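Local coordinates for hypothetical UPF0204 protein AF0625 (PDB 1YQE) that probably hydrolyses D-aminoacyl-tRNAs, with zinc as cofactor, to free tRNA and D-amino acids and so counters the toxicity of tRNAs charged with D-amino acids, at residues L7-E12 and E72-A77; T90-G95 and F154-S159; F136-T141 and R202-M207. One frame throughout, in Å; residues are numbered along the deposited sequence.

Interaction 1. Residues L7-E12 and E72-A77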
ATOM      1  N   LEU A   7       7.939   6.537   8.804  1.00 20.55           N
ATOM      2  CA  LEU A   7       9.191   5.946   8.354  1.00 18.38           C
ATOM      3  C   LEU A   7       9.129   5.380   6.944  1.00 18.45           C
ATOM      4  O   LEU A   7       8.270   4.551   6.634  1.00 18.60           O
ATOM      5  CB  LEU A   7       9.598   4.824   9.318  1.00 17.61           C
ATOM      6  CG  LEU A   7      10.794   3.939   8.953  1.00 17.00           C
ATOM      7  CD1 LEU A   7      12.062   4.768   8.871  1.00 18.54           C
ATOM      8  CD2 LEU A   7      10.945   2.848  10.015  1.00 16.23           C
ATOM      9  N   VAL A   8      10.042   5.837   6.096  1.00 18.71           N
ATOM     10  CA  VAL A   8      10.133   5.349   4.722  1.00 17.98           C
ATOM     11  C   VAL A   8      11.226   4.285   4.735  1.00 17.86           C
ATOM     12  O   VAL A   8      12.321   4.522   5.233  1.00 17.96           O
ATOM     13  CB  VAL A   8      10.514   6.482   3.749  1.00 17.15           C
ATOM     14  CG1 VAL A   8      10.685   5.926   2.331  1.00 18.07           C
ATOM     15  CG2 VAL A   8       9.438   7.552   3.765  1.00 15.10           C
ATOM     16  N   VAL A   9      10.917   3.107   4.203  1.00 18.80           N
ATOM     17  CA  VAL A   9      11.865   2.000   4.179  1.00 19.25           C
ATOM     18  C   VAL A   9      12.189   1.570   2.758  1.00 19.75           C
ATOM     19  O   VAL A   9      11.286   1.386   1.942  1.00 20.23           O
ATOM     20  CB  VAL A   9      11.292   0.772   4.924  1.00 18.06           C
ATOM     21  CG1 VAL A   9      12.222  -0.424   4.760  1.00 20.00           C
ATOM     22  CG2 VAL A   9      11.086   1.099   6.394  1.00 20.28           C
ATOM     23  N   CYS A  10      13.477   1.399   2.469  1.00 21.78           N
ATOM     24  CA  CYS A  10      13.917   0.966   1.146  1.00 23.87           C
ATOM     25  C   CYS A  10      15.018  -0.087   1.244  1.00 25.12           C
ATOM     26  O   CYS A  10      15.609  -0.292   2.306  1.00 23.56           O
ATOM     27  CB  CYS A  10      14.416   2.156   0.320  1.00 25.44           C
ATOM     28  SG  CYS A  10      15.864   3.008   0.984  1.00 27.68           S
ATOM     29  N   SER A  11      15.279  -0.755   0.125  1.00 26.06           N
ATOM     30  CA  SER A  11      16.304  -1.789   0.063  1.00 26.63           C
ATOM     31  C   SER A  11      17.572  -1.236  -0.584  1.00 27.06           C
ATOM     32  O   SER A  11      17.512  -0.530  -1.592  1.00 27.06           O
ATOM     33  CB  SER A  11      15.788  -2.985  -0.743  1.00 25.76           C
ATOM     34  OG  SER A  11      16.734  -4.040  -0.768  1.00 27.16           O
ATOM     35  N   GLU A  12      18.722  -1.557   0.000  1.00 27.73           N
ATOM     36  CA  GLU A  12      19.997  -1.089  -0.523  1.00 30.48           C
ATOM     37  C   GLU A  12      20.243  -1.526  -1.965  1.00 30.49           C
ATOM     38  O   GLU A  12      20.886  -0.810  -2.731  1.00 31.54           O
ATOM     39  CB  GLU A  12      21.140  -1.565   0.381  1.00 32.05           C
ATOM     40  CG  GLU A  12      21.225  -0.782   1.691  1.00 37.00           C
ATOM     41  CD  GLU A  12      22.271  -1.320   2.651  1.00 40.00           C
ATOM     42  OE1 GLU A  12      23.421  -1.558   2.218  1.00 42.92           O
ATOM     43  OE2 GLU A  12      21.940  -1.495   3.846  1.00 40.48           O
ATOM     44  N   GLU A  72       5.019   5.713  13.641  1.00 20.11           N
ATOM     45  CA  GLU A  72       3.629   5.265  13.621  1.00 19.84           C
ATOM     46  C   GLU A  72       3.247   4.441  12.401  1.00 17.90           C
ATOM     47  O   GLU A  72       2.220   3.764  12.409  1.00 17.63           O
ATOM     48  CB  GLU A  72       2.688   6.468  13.732  1.00 20.24           C
ATOM     49  CG  GLU A  72       2.988   7.574  12.741  1.00 22.02           C
ATOM     50  CD  GLU A  72       2.044   8.756  12.875  1.00 22.96           C
ATOM     51  OE1 GLU A  72       1.440   8.927  13.956  1.00 23.21           O
ATOM     52  OE2 GLU A  72       1.917   9.523  11.898  1.00 24.01           O
ATOM     53  N   GLU A  73       4.058   4.504  11.353  1.00 17.58           N
ATOM     54  CA  GLU A  73       3.766   3.736  10.153  1.00 15.99           C
ATOM     55  C   GLU A  73       4.971   3.659   9.235  1.00 15.26           C
ATOM     56  O   GLU A  73       5.937   4.407   9.389  1.00 13.78           O
ATOM     57  CB  GLU A  73       2.590   4.353   9.386  1.00 17.49           C
ATOM     58  CG  GLU A  73       2.954   5.570   8.545  1.00 17.29           C
ATOM     59  CD  GLU A  73       1.808   6.028   7.658  1.00 18.84           C
ATOM     60  OE1 GLU A  73       1.024   6.902   8.085  1.00 20.94           O
ATOM     61  OE2 GLU A  73       1.683   5.499   6.536  1.00 19.28           O
ATOM     62  N   ILE A  74       4.894   2.751   8.271  1.00 14.01           N
ATOM     63  CA  ILE A  74       5.957   2.558   7.302  1.00 15.20           C
ATOM     64  C   ILE A  74       5.463   2.726   5.873  1.00 15.04           C
ATOM     65  O   ILE A  74       4.397   2.236   5.509  1.00 14.41           O
ATOM     66  CB  ILE A  74       6.568   1.137   7.400  1.00 16.35           C
ATOM     67  CG1 ILE A  74       7.218   0.933   8.768  1.00 16.65           C
ATOM     68  CG2 ILE A  74       7.598   0.929   6.292  1.00 14.56           C
ATOM     69  CD1 ILE A  74       7.718  -0.497   8.994  1.00 19.77           C
ATOM     70  N   LEU A  75       6.243   3.444   5.077  1.00 16.30           N
ATOM     71  CA  LEU A  75       5.953   3.608   3.664  1.00 15.60           C
ATOM     72  C   LEU A  75       7.121   2.904   2.972  1.00 17.68           C
ATOM     73  O   LEU A  75       8.238   3.430   2.930  1.00 17.85           O
ATOM     74  CB  LEU A  75       5.916   5.085   3.257  1.00 16.45           C
ATOM     75  CG  LEU A  75       4.726   5.919   3.743  1.00 13.77           C
ATOM     76  CD1 LEU A  75       5.031   6.522   5.108  1.00 14.45           C
ATOM     77  CD2 LEU A  75       4.451   7.031   2.750  1.00 14.52           C
ATOM     78  N   PHE A  76       6.879   1.694   2.474  1.00 16.56           N
ATOM     79  CA  PHE A  76       7.922   0.949   1.778  1.00 16.77           C
ATOM     80  C   PHE A  76       8.067   1.525   0.383  1.00 18.58           C
ATOM     81  O   PHE A  76       7.081   1.641  -0.343  1.00 19.52           O
ATOM     82  CB  PHE A  76       7.556  -0.533   1.651  1.00 14.79           C
ATOM     83  CG  PHE A  76       7.557  -1.278   2.951  1.00 17.49           C
ATOM     84  CD1 PHE A  76       6.363  -1.621   3.569  1.00 15.88           C
ATOM     85  CD2 PHE A  76       8.758  -1.660   3.549  1.00 17.68           C
ATOM     86  CE1 PHE A  76       6.358  -2.338   4.766  1.00 20.90           C
ATOM     87  CE2 PHE A  76       8.763  -2.375   4.745  1.00 19.37           C
ATOM     88  CZ  PHE A  76       7.560  -2.716   5.354  1.00 18.97           C
ATOM     89  N   ALA A  77       9.293   1.888   0.015  1.00 18.47           N
ATOM     90  CA  ALA A  77       9.578   2.446  -1.301  1.00 18.84           C
ATOM     91  C   ALA A  77      10.305   1.346  -2.059  1.00 18.62           C
ATOM     92  O   ALA A  77      11.376   0.910  -1.649  1.00 17.62           O
ATOM     93  CB  ALA A  77      10.465   3.678  -1.170  1.00 18.19           C
TER
HETATM   94  O   HOH W   1      13.522  -0.650  -2.062  1.00 20.06           O

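Interaction 2. Residues T90-G95 and F154-S159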
ATOM      1  N   THR A  90       2.451   2.291  -8.527  1.00 14.99           N
ATOM      2  CA  THR A  90       1.464   1.461  -7.849  1.00 14.37           C
ATOM      3  C   THR A  90       1.471   1.598  -6.337  1.00 14.36           C
ATOM      4  O   THR A  90       2.420   2.109  -5.739  1.00 14.52           O
ATOM      5  CB  THR A  90       1.639  -0.041  -8.181  1.00 16.65           C
ATOM      6  OG1 THR A  90       2.810  -0.544  -7.523  1.00 16.57           O
ATOM      7  CG2 THR A  90       1.777  -0.249  -9.687  1.00 14.09           C
ATOM      8  N   VAL A  91       0.374   1.152  -5.740  1.00 13.57           N
ATOM      9  CA  VAL A  91       0.196   1.149  -4.299  1.00 13.39           C
ATOM     10  C   VAL A  91      -0.505  -0.152  -3.933  1.00 13.84           C
ATOM     11  O   VAL A  91      -1.424  -0.596  -4.632  1.00 14.04           O
ATOM     12  CB  VAL A  91      -0.678   2.329  -3.817  1.00 13.39           C
ATOM     13  CG1 VAL A  91      -0.974   2.188  -2.328  1.00 13.73           C
ATOM     14  CG2 VAL A  91       0.040   3.646  -4.076  1.00 13.26           C
ATOM     15  N   HIS A  92      -0.048  -0.775  -2.852  1.00 13.39           N
ATOM     16  CA  HIS A  92      -0.659  -2.004  -2.368  1.00 13.27           C
ATOM     17  C   HIS A  92      -0.128  -2.312  -0.981  1.00 12.90           C
ATOM     18  O   HIS A  92       0.901  -1.776  -0.561  1.00 14.66           O
ATOM     19  CB  HIS A  92      -0.353  -3.191  -3.291  1.00 13.61           C
ATOM     20  CG  HIS A  92       0.988  -3.823  -3.054  1.00 15.33           C
ATOM     21  ND1 HIS A  92       2.148  -3.358  -3.637  1.00 14.35           N
ATOM     22  CD2 HIS A  92       1.347  -4.899  -2.311  1.00 13.59           C
ATOM     23  CE1 HIS A  92       3.162  -4.120  -3.266  1.00 14.67           C
ATOM     24  NE2 HIS A  92       2.704  -5.062  -2.461  1.00 14.80           N
ATOM     25  N   VAL A  93      -0.847  -3.166  -0.264  1.00 15.07           N
ATOM     26  CA  VAL A  93      -0.431  -3.582   1.064  1.00 14.13           C
ATOM     27  C   VAL A  93      -0.072  -5.057   0.926  1.00 14.81           C
ATOM     28  O   VAL A  93      -0.750  -5.802   0.222  1.00 15.63           O
ATOM     29  CB  VAL A  93      -1.568  -3.401   2.088  1.00 15.25           C
ATOM     30  CG1 VAL A  93      -1.145  -3.942   3.442  1.00 15.15           C
ATOM     31  CG2 VAL A  93      -1.916  -1.922   2.211  1.00 14.58           C
ATOM     32  N   SER A  94       1.009  -5.469   1.573  1.00 14.45           N
ATOM     33  CA  SER A  94       1.455  -6.853   1.503  1.00 14.72           C
ATOM     34  C   SER A  94       0.561  -7.786   2.321  1.00 14.88           C
ATOM     35  O   SER A  94      -0.147  -7.353   3.239  1.00 12.15           O
ATOM     36  CB  SER A  94       2.917  -6.946   1.963  1.00 14.66           C
ATOM     37  OG  SER A  94       3.125  -6.259   3.184  1.00 15.25           O
ATOM     38  N   GLY A  95       0.586  -9.066   1.962  1.00 13.42           N
ATOM     39  CA  GLY A  95      -0.226 -10.061   2.637  1.00 13.25           C
ATOM     40  C   GLY A  95      -0.525 -11.211   1.694  1.00 14.79           C
ATOM     41  O   GLY A  95      -0.517 -11.032   0.475  1.00 13.76           O
ATOM     42  N   PHE A 154       3.082  -0.367   0.242  1.00 14.36           N
ATOM     43  CA  PHE A 154       4.185  -0.298  -0.704  1.00 13.67           C
ATOM     44  C   PHE A 154       3.870   0.734  -1.784  1.00 14.84           C
ATOM     45  O   PHE A 154       2.791   0.713  -2.381  1.00 17.35           O
ATOM     46  CB  PHE A 154       4.420  -1.658  -1.373  1.00 13.75           C
ATOM     47  CG  PHE A 154       5.240  -2.606  -0.546  1.00 14.26           C
ATOM     48  CD1 PHE A 154       4.735  -3.139   0.635  1.00 15.43           C
ATOM     49  CD2 PHE A 154       6.520  -2.966  -0.951  1.00 15.28           C
ATOM     50  CE1 PHE A 154       5.500  -4.023   1.401  1.00 16.95           C
ATOM     51  CE2 PHE A 154       7.287  -3.844  -0.196  1.00 16.24           C
ATOM     52  CZ  PHE A 154       6.775  -4.373   0.984  1.00 15.56           C
ATOM     53  N   TYR A 155       4.819   1.634  -2.010  1.00 12.34           N
ATOM     54  CA  TYR A 155       4.700   2.690  -3.010  1.00 13.39           C
ATOM     55  C   TYR A 155       5.785   2.361  -4.019  1.00 13.36           C
ATOM     56  O   TYR A 155       6.971   2.451  -3.708  1.00 14.46           O
ATOM     57  CB  TYR A 155       4.936   4.043  -2.339  1.00 10.74           C
ATOM     58  CG  TYR A 155       4.011   4.261  -1.161  1.00 12.12           C
ATOM     59  CD1 TYR A 155       4.250   3.644   0.072  1.00 13.03           C
ATOM     60  CD2 TYR A 155       2.853   5.019  -1.301  1.00 12.56           C
ATOM     61  CE1 TYR A 155       3.344   3.778   1.135  1.00 13.91           C
ATOM     62  CE2 TYR A 155       1.953   5.160  -0.260  1.00 15.01           C
ATOM     63  CZ  TYR A 155       2.198   4.539   0.956  1.00 15.45           C
ATOM     64  OH  TYR A 155       1.281   4.689   1.969  1.00 11.41           O
ATOM     65  N   GLU A 156       5.381   1.977  -5.228  1.00 13.20           N
ATOM     66  CA  GLU A 156       6.349   1.547  -6.222  1.00 14.70           C
ATOM     67  C   GLU A 156       6.302   2.209  -7.592  1.00 14.09           C
ATOM     68  O   GLU A 156       5.387   2.968  -7.915  1.00 13.31           O
ATOM     69  CB  GLU A 156       6.209   0.031  -6.405  1.00 14.29           C
ATOM     70  CG  GLU A 156       5.978  -0.716  -5.096  1.00 16.53           C
ATOM     71  CD  GLU A 156       5.734  -2.203  -5.283  1.00 18.14           C
ATOM     72  OE1 GLU A 156       5.188  -2.604  -6.337  1.00 15.79           O
ATOM     73  OE2 GLU A 156       6.077  -2.973  -4.365  1.00 15.81           O
ATOM     74  N   ILE A 157       7.315   1.878  -8.388  1.00 15.33           N
ATOM     75  CA  ILE A 157       7.470   2.355  -9.754  1.00 14.75           C
ATOM     76  C   ILE A 157       7.662   1.108 -10.608  1.00 14.57           C
ATOM     77  O   ILE A 157       8.576   0.320 -10.345  1.00 16.33           O
ATOM     78  CB  ILE A 157       8.728   3.225  -9.911  1.00 15.49           C
ATOM     79  CG1 ILE A 157       8.629   4.455  -9.012  1.00 15.71           C
ATOM     80  CG2 ILE A 157       8.899   3.639 -11.365  1.00 16.36           C
ATOM     81  CD1 ILE A 157       9.866   5.331  -9.055  1.00 19.30           C
ATOM     82  N   GLY A 158       6.805   0.885 -11.576  1.00 16.58           N
ATOM     83  CA  GLY A 158       7.325  -0.024 -12.584  1.00 16.20           C
ATOM     84  C   GLY A 158       7.053   0.279 -14.049  1.00 17.10           C
ATOM     85  O   GLY A 158       6.699   1.395 -14.428  1.00 17.28           O
ATOM     86  N   SER A 159       7.566  -0.984 -14.631  1.00 26.12           N
ATOM     87  CA  SER A 159       7.539  -2.422 -14.371  1.00 25.46           C
ATOM     88  C   SER A 159       8.873  -3.088 -14.685  1.00 26.60           C
ATOM     89  O   SER A 159       9.071  -4.267 -14.383  1.00 26.03           O
ATOM     90  CB  SER A 159       6.435  -3.097 -15.193  1.00 23.54           C
ATOM     91  OG  SER A 159       5.149  -2.718 -14.733  1.00 23.03           O
TER
HETATM   92  O   HOH W   2       3.737   4.755  -6.449  1.00 15.86           O
HETATM   93  O   HOH W   3       2.691  -1.094  -4.819  1.00 16.47           O

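Interaction 3. Residues F136-T141 and R202-M207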
ATOM      1  N   PHE A 136      -1.286   5.480 -13.200  1.00 21.73           N
ATOM      2  CA  PHE A 136      -1.377   5.030 -11.818  1.00 18.97           C
ATOM      3  C   PHE A 136      -2.362   3.879 -11.705  1.00 17.57           C
ATOM      4  O   PHE A 136      -3.368   3.836 -12.408  1.00 16.49           O
ATOM      5  CB  PHE A 136      -1.865   6.130 -10.878  1.00 18.94           C
ATOM      6  CG  PHE A 136      -2.307   5.598  -9.544  1.00 16.40           C
ATOM      7  CD1 PHE A 136      -1.371   5.125  -8.628  1.00 17.48           C
ATOM      8  CD2 PHE A 136      -3.657   5.465  -9.248  1.00 16.86           C
ATOM      9  CE1 PHE A 136      -1.773   4.521  -7.440  1.00 16.01           C
ATOM     10  CE2 PHE A 136      -4.071   4.860  -8.061  1.00 17.10           C
ATOM     11  CZ  PHE A 136      -3.121   4.387  -7.156  1.00 16.17           C
ATOM     12  N   THR A 137      -2.077   2.956 -10.796  1.00 17.93           N
ATOM     13  CA  THR A 137      -2.965   1.839 -10.574  1.00 14.97           C
ATOM     14  C   THR A 137      -2.716   1.214  -9.212  1.00 16.78           C
ATOM     15  O   THR A 137      -1.592   1.209  -8.701  1.00 16.23           O
ATOM     16  CB  THR A 137      -2.799   0.745 -11.655  1.00 19.81           C
ATOM     17  OG1 THR A 137      -3.849  -0.221 -11.517  1.00 18.53           O
ATOM     18  CG2 THR A 137      -1.455   0.040 -11.508  1.00 18.34           C
ATOM     19  N   MET A 138      -3.784   0.718  -8.611  1.00 17.13           N
ATOM     20  CA  MET A 138      -3.671   0.037  -7.342  1.00 17.82           C
ATOM     21  C   MET A 138      -3.267  -1.378  -7.721  1.00 18.95           C
ATOM     22  O   MET A 138      -3.388  -1.777  -8.884  1.00 17.51           O
ATOM     23  CB  MET A 138      -5.024  -0.024  -6.637  1.00 17.91           C
ATOM     24  CG  MET A 138      -5.494   1.272  -6.019  1.00 17.33           C
ATOM     25  SD  MET A 138      -4.418   1.803  -4.678  1.00 16.43           S
ATOM     26  CE  MET A 138      -4.826   0.594  -3.414  1.00 14.59           C
ATOM     27  N   GLU A 139      -2.751  -2.112  -6.745  1.00 18.56           N
ATOM     28  CA  GLU A 139      -2.403  -3.511  -6.924  1.00 18.23           C
ATOM     29  C   GLU A 139      -3.160  -4.170  -5.787  1.00 17.59           C
ATOM     30  O   GLU A 139      -3.276  -3.591  -4.706  1.00 16.38           O
ATOM     31  CB  GLU A 139      -0.911  -3.762  -6.731  1.00 21.72           C
ATOM     32  CG  GLU A 139      -0.042  -3.517  -7.942  1.00 26.01           C
ATOM     33  CD  GLU A 139       1.403  -3.884  -7.675  1.00 27.15           C
ATOM     34  OE1 GLU A 139       1.665  -5.068  -7.369  1.00 29.80           O
ATOM     35  OE2 GLU A 139       2.278  -2.995  -7.763  1.00 29.50           O
ATOM     36  N   VAL A 140      -3.701  -5.358  -6.020  1.00 16.91           N
ATOM     37  CA  VAL A 140      -4.415  -6.050  -4.960  1.00 15.93           C
ATOM     38  C   VAL A 140      -3.391  -6.461  -3.909  1.00 16.44           C
ATOM     39  O   VAL A 140      -2.183  -6.350  -4.130  1.00 17.01           O
ATOM     40  CB  VAL A 140      -5.115  -7.318  -5.490  1.00 14.89           C
ATOM     41  CG1 VAL A 140      -6.208  -6.933  -6.473  1.00 15.66           C
ATOM     42  CG2 VAL A 140      -4.092  -8.230  -6.151  1.00 16.74           C
ATOM     43  N   THR A 141      -3.873  -6.920  -2.761  1.00 16.03           N
ATOM     44  CA  THR A 141      -2.989  -7.378  -1.700  1.00 15.52           C
ATOM     45  C   THR A 141      -2.300  -8.650  -2.181  1.00 14.99           C
ATOM     46  O   THR A 141      -2.958  -9.564  -2.668  1.00 14.30           O
ATOM     47  CB  THR A 141      -3.780  -7.700  -0.423  1.00 14.77           C
ATOM     48  OG1 THR A 141      -4.334  -6.488   0.103  1.00 17.14           O
ATOM     49  CG2 THR A 141      -2.889  -8.345   0.621  1.00 17.08           C
ATOM     50  N   ARG A 202     -11.620  -1.195 -10.661  1.00 18.45           N
ATOM     51  CA  ARG A 202     -12.676  -0.480  -9.949  1.00 20.82           C
ATOM     52  C   ARG A 202     -12.091   0.256  -8.747  1.00 19.18           C
ATOM     53  O   ARG A 202     -12.329   1.453  -8.563  1.00 18.98           O
ATOM     54  CB  ARG A 202     -13.771  -1.448  -9.474  1.00 20.61           C
ATOM     55  CG  ARG A 202     -14.465  -2.262 -10.577  1.00 26.36           C
ATOM     56  CD  ARG A 202     -15.339  -1.403 -11.491  1.00 28.45           C
ATOM     57  NE  ARG A 202     -14.553  -0.618 -12.440  1.00 32.17           N
ATOM     58  CZ  ARG A 202     -13.851  -1.137 -13.443  1.00 33.34           C
ATOM     59  NH1 ARG A 202     -13.830  -2.449 -13.640  1.00 34.95           N
ATOM     60  NH2 ARG A 202     -13.163  -0.343 -14.250  1.00 33.60           N
ATOM     61  N   GLN A 203     -11.320  -0.461  -7.935  1.00 19.05           N
ATOM     62  CA  GLN A 203     -10.707   0.132  -6.747  1.00 17.97           C
ATOM     63  C   GLN A 203      -9.790   1.306  -7.094  1.00 16.51           C
ATOM     64  O   GLN A 203      -9.715   2.281  -6.351  1.00 16.65           O
ATOM     65  CB  GLN A 203      -9.930  -0.928  -5.959  1.00 18.89           C
ATOM     66  CG  GLN A 203     -10.810  -2.035  -5.386  1.00 18.80           C
ATOM     67  CD  GLN A 203     -10.886  -3.253  -6.289  1.00 21.96           C
ATOM     68  OE1 GLN A 203     -11.055  -3.133  -7.502  1.00 20.80           O
ATOM     69  NE2 GLN A 203     -10.768  -4.436  -5.695  1.00 21.69           N
ATOM     70  N   THR A 204      -9.095   1.211  -8.221  1.00 15.23           N
ATOM     71  CA  THR A 204      -8.211   2.288  -8.658  1.00 16.78           C
ATOM     72  C   THR A 204      -9.029   3.553  -8.947  1.00 17.49           C
ATOM     73  O   THR A 204      -8.644   4.658  -8.560  1.00 17.39           O
ATOM     74  CB  THR A 204      -7.430   1.883  -9.934  1.00 16.08           C
ATOM     75  OG1 THR A 204      -6.526   0.816  -9.617  1.00 14.32           O
ATOM     76  CG2 THR A 204      -6.638   3.061 -10.489  1.00 15.21           C
ATOM     77  N   GLU A 205     -10.161   3.390  -9.628  1.00 16.92           N
ATOM     78  CA  GLU A 205     -11.023   4.527  -9.953  1.00 17.32           C
ATOM     79  C   GLU A 205     -11.587   5.114  -8.655  1.00 16.05           C
ATOM     80  O   GLU A 205     -11.709   6.333  -8.505  1.00 13.19           O
ATOM     81  CB  GLU A 205     -12.165   4.073 -10.866  1.00 18.60           C
ATOM     82  CG  GLU A 205     -11.687   3.325 -12.097  1.00 24.09           C
ATOM     83  CD  GLU A 205     -12.821   2.711 -12.901  1.00 25.94           C
ATOM     84  OE1 GLU A 205     -13.784   2.206 -12.287  1.00 27.75           O
ATOM     85  OE2 GLU A 205     -12.742   2.721 -14.148  1.00 30.98           O
ATOM     86  N   ILE A 206     -11.922   4.239  -7.713  1.00 14.83           N
ATOM     87  CA  ILE A 206     -12.459   4.684  -6.436  1.00 13.66           C
ATOM     88  C   ILE A 206     -11.395   5.471  -5.664  1.00 15.62           C
ATOM     89  O   ILE A 206     -11.704   6.487  -5.030  1.00 16.89           O
ATOM     90  CB  ILE A 206     -12.978   3.473  -5.599  1.00 14.42           C
ATOM     91  CG1 ILE A 206     -14.292   2.965  -6.213  1.00 14.81           C
ATOM     92  CG2 ILE A 206     -13.197   3.881  -4.129  1.00 10.45           C
ATOM     93  CD1 ILE A 206     -14.808   1.654  -5.631  1.00 16.75           C
ATOM     94  N   MET A 207     -10.144   5.020  -5.730  1.00 14.52           N
ATOM     95  CA  MET A 207      -9.045   5.707  -5.040  1.00 13.07           C
ATOM     96  C   MET A 207      -8.788   7.099  -5.620  1.00 15.81           C
ATOM     97  O   MET A 207      -8.468   8.044  -4.894  1.00 13.53           O
ATOM     98  CB  MET A 207      -7.753   4.889  -5.144  1.00 13.59           C
ATOM     99  CG  MET A 207      -7.704   3.669  -4.241  1.00  7.10           C
ATOM    100  SD  MET A 207      -7.681   4.170  -2.489  1.00 14.72           S
ATOM    101  CE  MET A 207      -5.950   4.508  -2.255  1.00 11.78           C
TER

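Interaction 1. Residues L7-E12 and E72-A77
Val-9 turns both of its methyls to the strand of Glu-72 to Ala-77. The Val-9 and Ile-74 side chains meet at a slant, CG2 to CG2, and at 3.5 Å the pair is tight. Toward Phe-76 the arrangement differs: Val-9 runs alongside the phenyl group in the same direction, with Val-9 CB 3.8 Å from Phe-76 CD2 and CG1 near CD2 and CE2. Ile-74 completes the group, because its CG2 sits over the centre of one face of the Phe-76 ring, 3.6 Å above the plane. Ile-74 CG1 stands anti to its carbonyl carbon (chi1 -63°), a setting that sends CG2 the other way, toward that ring and Val-9. Phe-76 also stacks with Phe-154 of the next strand. With an alanine in place of Phe-76, Val-9 CG1 and Ile-74 CG2 would probably border a gap and Phe-154 would lose its stacking partner. On the other face of the sheet, Val-8 CG1 rests 4.2 Å from Ala-77 CB, under helix 15-24, which reaches them with Leu-24 and Ile-20.

The two strands are parallel neighbours inside the mixed sheet. Leu-7 and Val-9 each use both N and O: Leu-7 N bonds to Glu-73 O, Leu-75 N to Leu-7 O, Val-9 N to Leu-75 O, and Ala-77 N to Val-9 O at 2.8 Å. Where this direct pairing stops, a water joins Ser-11 N to Ala-77 O. The chemistry is thus backbone bonding that fixes the register, with hydrocarbon on both faces, tight where Val-9 meets Ile-74.

Interaction 2. Residues T90-G95 and F154-S159
The His-92 and Phe-154 rings are near parallel, their planes 23° apart, but displaced so far that they barely overlap. What Phe-154 brings to the imidazole is its CB, 3.4 Å from His-92 CE1 and oblique to the ring. At the imidazole edge, close to its plane, come the Glu-156 carboxylate and a water. Glu-156 OE2 lies 3.3 Å from His-92 CE1, with the carboxylate turned 76° from the ring. The water sits 2.6 Å from His-92 ND1 and donates to Thr-90 OG1 and Phe-154 O, so it ties both strands to the imidazole. His-92 CG stands between its backbone N and carbonyl carbon (chi1 82°), which carries the ring over toward Phe-154. Ser-94 OG approaches Phe-154 CE1 obliquely, while bonded to Pro-145 O.

Underneath runs an antiparallel pairing. Thr-90 with Glu-156 and His-92 with Phe-154 are hydrogen-bonded pairs; Phe-154 N reaches His-92 O at 2.7 Å. Between them Val-91 and Tyr-155 form the non-hydrogen-bonded pair, their side chains on the opposite face, where Val-91 CG2 meets Tyr-155 CD2 at 4.2 Å and Tyr-120 packs edge-to-face on the tyrosine.

Glu-156 touches the bound pyrophosphate, and Thr-90 OG1 is bonded to Glu-139. One face of this pairing is therefore mixed, with Thr-90, His-92, the water and the pocket residue Glu-156 beside the Phe-154 ring, whereas the Val-91 and Tyr-155 face is apolar core.

Interaction 3. Residues F136-T141 and R202-M207
Met-138 lays its CG against CG of Met-207, 3.7 Å away, the two bent side chains crossing at about a right angle. This is an edge strand packed on a helix: strand 135-138 ends the mixed sheet, and helix 201-209 is the connection of a beta-alpha-beta crossover between the neighbouring parallel strands 189-194 and 212-218 of the second sheet. The short segments run at 117° to each other, with their axes 7.2 Å apart at closest.

Thr-204 makes the polar link. Its OG1 accepts the N-H of Met-138 at 2.9 Å, and the bond is nearly straight, 170° at the hydrogen. Thr-137 and Glu-139 bond their backbones to strand 88-92, whereas this N-H of Met-138 goes to the helix, so a threonine hydroxyl takes the place of a further strand. The same OG1 is bonded to Ala-200 O one turn back in the chain, which helps to fix its rotation. With OG1 anti to the carbonyl carbon (chi1 -66°), the methyl CG2 is swung to the other side and lies 4.0 Å from CE2 of Phe-136, obliquely to the ring. The Thr-204 and Phe-136 side chains run past one another, head to tail.

Helix 114-125 also packs here, Met-117 on Met-138 and Val-121 on both Phe-136 and Met-207. In the methionine pair, Met-138 SD stands 3.8 Å from Met-207 CG and 3.9 Å from Met-207 CE.

All three contacts are buried, and all reach the same mixed sheet. Interactions 1 and 2 join through adjacent strands 73-81 and 152-159, by Phe-76 O to Tyr-155 N and by the Phe-76 and Phe-154 rings. Interactions 2 and 3 meet where strands 88-92 and 135-138 are neighbours, chiefly at Glu-139. Interactions 1 and 3 do not touch and lie on opposite sides of the chain's centre. Chemistry follows place: 7-12 with 72-77 is parallel and largely apolar, 90-95 with 154-159 is antiparallel, with one face that mixes polar groups and an aromatic ring beside the pyrophosphate, and 136-141 with 202-207 trades strand pairing for one side-chain hydrogen bond and methionine packing at the sheet's edge.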